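Local coordinates for protein alpha-galactosidase 1 (Saccharomyces cerevisiae, PDB 3LRK) that hydrolyses terminal, non-reducing alpha-D-galactose residues of alpha-D-galactosides, among them galactose oligosaccharides, galactomannans and galactolipids, at residues Gly33-Asn38 with Tyr145-Asn150; Thr29-Trp34 with Ala201-Met206. The protein carries 1 engineered substitution. All coordinates share one frame; numbering follows the deposited sequence.

Contact 1 of 2, residues Gly33-Asn38 with Tyr145-Asn150; sequences GWDNWN and YLKYDN
Asp35 and Lys147 bring the two segments to their nearest backbone approach, with CA atoms 10.0 Å apart. Their strands, 32-35 and 145-149, are the first and fourth of the (beta/alpha)8 barrel of this GH27 enzyme, so the gap across the barrel interior is bridged by side chains alone. Both side chains set out toward the other strand and cross at about a right angle. The lysine, its CG anti to the backbone N (chi1 167°), stays extended to its end, and its NZ comes within 4.0 Å of Asp35 OD2, a long salt bridge. A second carboxylate, the substrate-binding Asp72, forms a salt bridge with the same ammonium group, which is also hydrogen-bonded to a glycerol, probably from the crystallisation liquor. Lys147 is itself a substrate-binding residue, and two positions further along its strand stands Asp149, the nucleophile. Asp149 OD2 is hydrogen-bonded to Tyr113 OH, while OD1, through its anti lone pair, takes Asn150 N at 2.7 Å. The other oxygen of Asp35 caps the turn leading into the following helix: OD1 accepts from Trp37 N at 2.8 Å, the amide meeting it nearly along its C-O axis.

Contact 2 of 2, residues Thr29-Trp34 with Ala201-Met206; sequences TPQMGW and ANSWRM
Gln31 and Ser203 meet through their side chains inside the barrel, joined by one hydrogen bond. From CB, which heads toward Ser203, the glutamine chain does not run out straight. CG sits between the backbone N and the carbonyl carbon (chi1 70°), and a bend at chi2 (-88°) then swings the amide round to the serine. CD comes to 3.9 Å from Ser203 OG. At the tip the amide oxygen and nitrogen differ in their partners. OE1 lies 3.9 Å from Ser203 CB and is buried without any hydrogen-bonding partner in the model. NE2, by contrast, donates to Ser203 OG at 3.0 Å with an N-H...O angle of 162°, and the hydroxyl lies close to the amide plane. The same nitrogen, Gln31 NE2, is also hydrogen-bonded to Tyr145 OH on the fourth strand (2.9 Å), so two hydroxyls, lying in different directions from it, grip NE2 and fix the rotation of the amide. Phe182 and Pro289 pack against the glutamine side chain. A leucine here would probably leave the hydroxyls of Ser203 and Tyr145 without their shared amide partner and set both freer to turn. Strand 203-205 also carries the substrate-binding Arg205, whose NH2 pairs with the proton donor Asp209. Gln31 just precedes strand 32-35 and Ser203 opens strand 203-205, so the bond spans the interior near the beginnings of the first and sixth strands, at the end of the (beta/alpha)8 barrel away from the C-terminal strand ends where enzymes of this fold place their active sites.

The two contacts draw on one piece of chain at strand 32-35, overlapping at Gly33 and Trp34, which touch across neither: Gln31 lies just before the strand and Asp35 ends it. Both cross the interior of one parallel barrel, but at different depths. Contact 2 lies at the strand beginnings, fully buried, and relies on neutral groups: an amide and hydroxyls. Contact 1 lies nearer the C-terminal ends, partly buried, where charged groups meet beside the substrate-binding Lys147 and Asp72. The centres of contacts 1 and 2 are about 10 Å apart. The fourth strand is met at both levels, by Asp35 through Lys147 and by Gln31 through Tyr145.

Contact 1 of 2, residues Gly33-Asn38 with Tyr145-Asn150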
loop_
_atom_site.group_PDB
_atom_site.type_symbol
_atom_site.label_atom_id
_atom_site.label_comp_id
_atom_site.label_asym_id
_atom_site.label_seq_id
_atom_site.Cartn_x
_atom_site.Cartn_y
_atom_site.Cartn_z
ATOM N N GLY A 33 16.520 9.586 30.484
ATOM C CA GLY A 33 17.505 8.675 31.028
ATOM C C GLY A 33 18.677 8.429 30.110
ATOM O O GLY A 33 19.108 9.321 29.394
ATOM N N TRP A 34 19.173 7.199 30.131
ATOM C CA TRP A 34 20.344 6.804 29.365
ATOM C C TRP A 34 20.264 5.312 29.039
ATOM O O TRP A 34 19.754 4.516 29.832
ATOM C CB TRP A 34 21.611 7.121 30.175
ATOM C CG TRP A 34 22.910 6.563 29.616
ATOM C CD1 TRP A 34 23.736 7.164 28.706
ATOM C CD2 TRP A 34 23.532 5.320 29.962
ATOM N NE1 TRP A 34 24.826 6.363 28.451
ATOM C CE2 TRP A 34 24.730 5.227 29.209
ATOM C CE3 TRP A 34 23.196 4.269 30.831
ATOM C CZ2 TRP A 34 25.589 4.126 29.296
ATOM C CZ3 TRP A 34 24.059 3.169 30.916
ATOM C CH2 TRP A 34 25.240 3.114 30.153
ATOM N N ASP A 35 20.782 4.949 27.869
ATOM C CA ASP A 35 20.836 3.563 27.416
ATOM C C ASP A 35 22.272 3.304 26.930
ATOM O O ASP A 35 22.862 4.148 26.249
ATOM C CB ASP A 35 19.796 3.351 26.295
ATOM C CG ASP A 35 19.723 1.909 25.788
ATOM O OD1 ASP A 35 20.773 1.332 25.409
ATOM O OD2 ASP A 35 18.586 1.358 25.730
ATOM N N ASN A 36 22.818 2.147 27.281
ATOM C CA ASN A 36 24.225 1.818 27.007
ATOM C C ASN A 36 24.555 1.416 25.568
ATOM O O ASN A 36 25.733 1.281 25.215
ATOM C CB ASN A 36 24.675 0.689 27.935
ATOM C CG ASN A 36 23.985 -0.630 27.617
ATOM O OD1 ASN A 36 24.425 -1.401 26.751
ATOM N ND2 ASN A 36 22.899 -0.892 28.308
ATOM N N TRP A 37 23.529 1.211 24.743
ATOM C CA TRP A 37 23.738 0.582 23.438
ATOM C C TRP A 37 24.679 1.350 22.495
ATOM O O TRP A 37 25.705 0.799 22.071
ATOM C CB TRP A 37 22.417 0.253 22.721
ATOM C CG TRP A 37 22.701 -0.546 21.495
ATOM C CD1 TRP A 37 22.713 -0.104 20.207
ATOM C CD2 TRP A 37 23.097 -1.923 21.456
ATOM N NE1 TRP A 37 23.066 -1.134 19.354
ATOM C CE2 TRP A 37 23.309 -2.259 20.098
ATOM C CE3 TRP A 37 23.275 -2.911 22.437
ATOM C CZ2 TRP A 37 23.697 -3.542 19.697
ATOM C CZ3 TRP A 37 23.657 -4.193 22.035
ATOM C CH2 TRP A 37 23.869 -4.490 20.678
ATOM N N ASN A 38 24.333 2.599 22.167
ATOM C CA ASN A 38 25.092 3.370 21.166
ATOM C C ASN A 38 26.602 3.287 21.352
ATOM O O ASN A 38 27.345 3.255 20.373
ATOM C CB ASN A 38 24.657 4.838 21.114
ATOM C CG ASN A 38 23.299 5.035 20.436
ATOM O OD1 ASN A 38 22.789 4.140 19.750
ATOM N ND2 ASN A 38 22.710 6.213 20.630
ATOM N N TYR A 145 11.265 -0.315 34.305
ATOM C CA TYR A 145 11.124 0.113 32.912
ATOM C C TYR A 145 11.525 -1.051 32.013
ATOM O O TYR A 145 12.524 -1.729 32.270
ATOM C CB TYR A 145 12.045 1.314 32.692
ATOM C CG TYR A 145 12.114 1.976 31.319
ATOM C CD1 TYR A 145 12.740 1.352 30.232
ATOM C CD2 TYR A 145 11.618 3.271 31.140
ATOM C CE1 TYR A 145 12.847 2.009 28.985
ATOM C CE2 TYR A 145 11.710 3.919 29.924
ATOM C CZ TYR A 145 12.321 3.289 28.845
ATOM O OH TYR A 145 12.407 3.954 27.636
ATOM N N LEU A 146 10.749 -1.286 30.959
ATOM C CA LEU A 146 11.104 -2.324 29.974
ATOM C C LEU A 146 11.091 -1.755 28.573
ATOM O O LEU A 146 10.063 -1.240 28.116
ATOM C CB LEU A 146 10.153 -3.532 30.062
ATOM C CG LEU A 146 10.412 -4.707 29.093
ATOM C CD1 LEU A 146 11.760 -5.380 29.355
ATOM C CD2 LEU A 146 9.266 -5.729 29.162
ATOM N N LYS A 147 12.228 -1.851 27.886
ATOM C CA LYS A 147 12.279 -1.569 26.451
ATOM C C LYS A 147 12.029 -2.896 25.711
ATOM O O LYS A 147 12.711 -3.893 25.961
ATOM C CB LYS A 147 13.624 -0.930 26.081
ATOM C CG LYS A 147 13.898 -0.875 24.588
ATOM C CD LYS A 147 15.256 -0.295 24.271
ATOM C CE LYS A 147 15.550 -0.464 22.791
ATOM N NZ LYS A 147 16.760 0.283 22.357
ATOM N N TYR A 148 11.042 -2.914 24.808
ATOM C CA TYR A 148 10.527 -4.192 24.327
ATOM C C TYR A 148 10.536 -4.241 22.801
ATOM O O TYR A 148 9.678 -3.666 22.141
ATOM C CB TYR A 148 9.142 -4.487 24.952
ATOM C CG TYR A 148 8.689 -5.933 24.904
ATOM C CD1 TYR A 148 9.520 -6.970 25.354
ATOM C CD2 TYR A 148 7.413 -6.264 24.433
ATOM C CE1 TYR A 148 9.096 -8.299 25.321
ATOM C CE2 TYR A 148 6.978 -7.575 24.403
ATOM C CZ TYR A 148 7.819 -8.594 24.831
ATOM O OH TYR A 148 7.391 -9.904 24.786
ATOM N N ASP A 149 11.524 -4.959 22.278
ATOM C CA ASP A 149 11.927 -4.897 20.874
ATOM C C ASP A 149 11.009 -5.702 19.948
ATOM O O ASP A 149 9.987 -6.218 20.392
ATOM C CB ASP A 149 13.382 -5.368 20.730
ATOM C CG ASP A 149 14.169 -4.551 19.706
ATOM O OD1 ASP A 149 13.636 -4.218 18.626
ATOM O OD2 ASP A 149 15.336 -4.224 19.996
ATOM N N ASN A 150 11.403 -5.808 18.676
ATOM C CA ASN A 150 10.560 -6.394 17.615
ATOM C C ASN A 150 11.341 -7.307 16.677
ATOM O O ASN A 150 10.886 -7.618 15.567
ATOM C CB ASN A 150 9.879 -5.279 16.817
ATOM C CG ASN A 150 8.773 -5.783 15.896
ATOM O OD1 ASN A 150 8.025 -6.691 16.241
ATOM N ND2 ASN A 150 8.658 -5.164 14.724
#

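Contact 2 of 2, residues Thr29-Trp34 with Ala201-Met206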
loop_
_atom_site.group_PDB
_atom_site.type_symbol
_atom_site.label_atom_id
_atom_site.label_comp_id
_atom_site.label_asym_id
_atom_site.label_seq_id
_atom_site.Cartn_x
_atom_site.Cartn_y
_atom_site.Cartn_z
ATOM N N THR A 29 4.839 12.681 31.770
ATOM C CA THR A 29 5.672 13.419 30.824
ATOM C C THR A 29 6.585 12.356 30.173
ATOM O O THR A 29 6.680 11.242 30.691
ATOM C CB THR A 29 6.570 14.435 31.534
ATOM O OG1 THR A 29 7.393 13.742 32.491
ATOM C CG2 THR A 29 5.729 15.544 32.236
ATOM N N PRO A 30 7.246 12.689 29.047
ATOM C CA PRO A 30 8.120 11.706 28.406
ATOM C C PRO A 30 9.264 11.301 29.338
ATOM O O PRO A 30 9.677 12.101 30.178
ATOM C CB PRO A 30 8.640 12.457 27.178
ATOM C CG PRO A 30 7.587 13.478 26.898
ATOM C CD PRO A 30 7.197 13.940 28.273
ATOM N N GLN A 31 9.737 10.063 29.218
ATOM C CA GLN A 31 10.828 9.580 30.075
ATOM C C GLN A 31 12.155 10.222 29.706
ATOM O O GLN A 31 12.351 10.653 28.576
ATOM C CB GLN A 31 10.930 8.044 30.069
ATOM C CG GLN A 31 11.420 7.413 28.769
ATOM C CD GLN A 31 10.304 7.130 27.772
ATOM O OE1 GLN A 31 9.314 7.877 27.693
ATOM N NE2 GLN A 31 10.457 6.042 27.004
ATOM N N MET A 32 13.053 10.305 30.686
ATOM C CA MET A 32 14.411 10.773 30.454
ATOM C C MET A 32 15.368 9.791 31.112
ATOM O O MET A 32 15.067 9.238 32.171
ATOM C CB MET A 32 14.635 12.170 31.059
ATOM C CG MET A 32 13.822 13.293 30.432
ATOM S SD MET A 32 13.819 14.794 31.464
ATOM C CE MET A 32 15.520 15.326 31.236
ATOM N N GLY A 33 16.520 9.586 30.484
ATOM C CA GLY A 33 17.505 8.675 31.028
ATOM C C GLY A 33 18.677 8.429 30.110
ATOM O O GLY A 33 19.108 9.321 29.394
ATOM N N TRP A 34 19.173 7.199 30.131
ATOM C CA TRP A 34 20.344 6.804 29.365
ATOM C C TRP A 34 20.264 5.312 29.039
ATOM O O TRP A 34 19.754 4.516 29.832
ATOM C CB TRP A 34 21.611 7.121 30.175
ATOM C CG TRP A 34 22.910 6.563 29.616
ATOM C CD1 TRP A 34 23.736 7.164 28.706
ATOM C CD2 TRP A 34 23.532 5.320 29.962
ATOM N NE1 TRP A 34 24.826 6.363 28.451
ATOM C CE2 TRP A 34 24.730 5.227 29.209
ATOM C CE3 TRP A 34 23.196 4.269 30.831
ATOM C CZ2 TRP A 34 25.589 4.126 29.296
ATOM C CZ3 TRP A 34 24.059 3.169 30.916
ATOM C CH2 TRP A 34 25.240 3.114 30.153
ATOM N N ALA A 201 0.707 0.856 26.547
ATOM C CA ALA A 201 2.117 1.255 26.711
ATOM C C ALA A 201 2.290 2.744 27.008
ATOM O O ALA A 201 1.382 3.538 26.763
ATOM C CB ALA A 201 2.929 0.877 25.464
ATOM N N ASN A 202 3.472 3.110 27.513
ATOM C CA ASN A 202 3.804 4.495 27.846
ATOM C C ASN A 202 4.539 5.263 26.750
ATOM O O ASN A 202 4.511 6.497 26.715
ATOM C CB ASN A 202 4.616 4.521 29.152
ATOM C CG ASN A 202 3.801 4.063 30.344
ATOM O OD1 ASN A 202 4.170 3.117 31.047
ATOM N ND2 ASN A 202 2.672 4.736 30.576
ATOM N N SER A 203 5.232 4.537 25.872
ATOM C CA SER A 203 5.886 5.142 24.711
ATOM C C SER A 203 6.073 4.059 23.636
ATOM O O SER A 203 6.006 2.860 23.930
ATOM C CB SER A 203 7.229 5.816 25.082
ATOM O OG SER A 203 8.236 4.865 25.403
ATOM N N TRP A 204 6.254 4.498 22.396
ATOM C CA TRP A 204 6.479 3.590 21.260
ATOM C C TRP A 204 7.451 4.204 20.274
ATOM O O TRP A 204 7.269 5.337 19.817
ATOM C CB TRP A 204 5.157 3.234 20.548
ATOM C CG TRP A 204 4.270 4.402 20.341
ATOM C CD1 TRP A 204 4.255 5.235 19.267
ATOM C CD2 TRP A 204 3.276 4.904 21.257
ATOM N NE1 TRP A 204 3.306 6.220 19.441
ATOM C CE2 TRP A 204 2.695 6.043 20.655
ATOM C CE3 TRP A 204 2.819 4.497 22.517
ATOM C CZ2 TRP A 204 1.676 6.791 21.273
ATOM C CZ3 TRP A 204 1.802 5.258 23.143
ATOM C CH2 TRP A 204 1.245 6.380 22.506
ATOM N N ARG A 205 8.501 3.455 19.945
ATOM C CA ARG A 205 9.353 3.833 18.836
ATOM C C ARG A 205 8.463 3.932 17.603
ATOM O O ARG A 205 7.577 3.110 17.423
ATOM C CB ARG A 205 10.456 2.791 18.644
ATOM C CG ARG A 205 11.552 2.873 19.738
ATOM C CD ARG A 205 12.609 3.953 19.401
ATOM N NE ARG A 205 13.117 3.691 18.061
ATOM C CZ ARG A 205 14.047 2.787 17.766
ATOM N NH1 ARG A 205 14.663 2.096 18.728
ATOM N NH2 ARG A 205 14.369 2.598 16.499
ATOM N N MET A 206 8.689 4.933 16.762
ATOM C CA MET A 206 7.832 5.121 15.601
ATOM C C MET A 206 8.629 5.028 14.310
ATOM O O MET A 206 8.113 5.352 13.244
ATOM C CB MET A 206 7.054 6.436 15.690
ATOM C CG MET A 206 7.855 7.659 16.216
ATOM S SD MET A 206 9.351 8.108 15.291
ATOM C CE MET A 206 8.668 8.587 13.700
#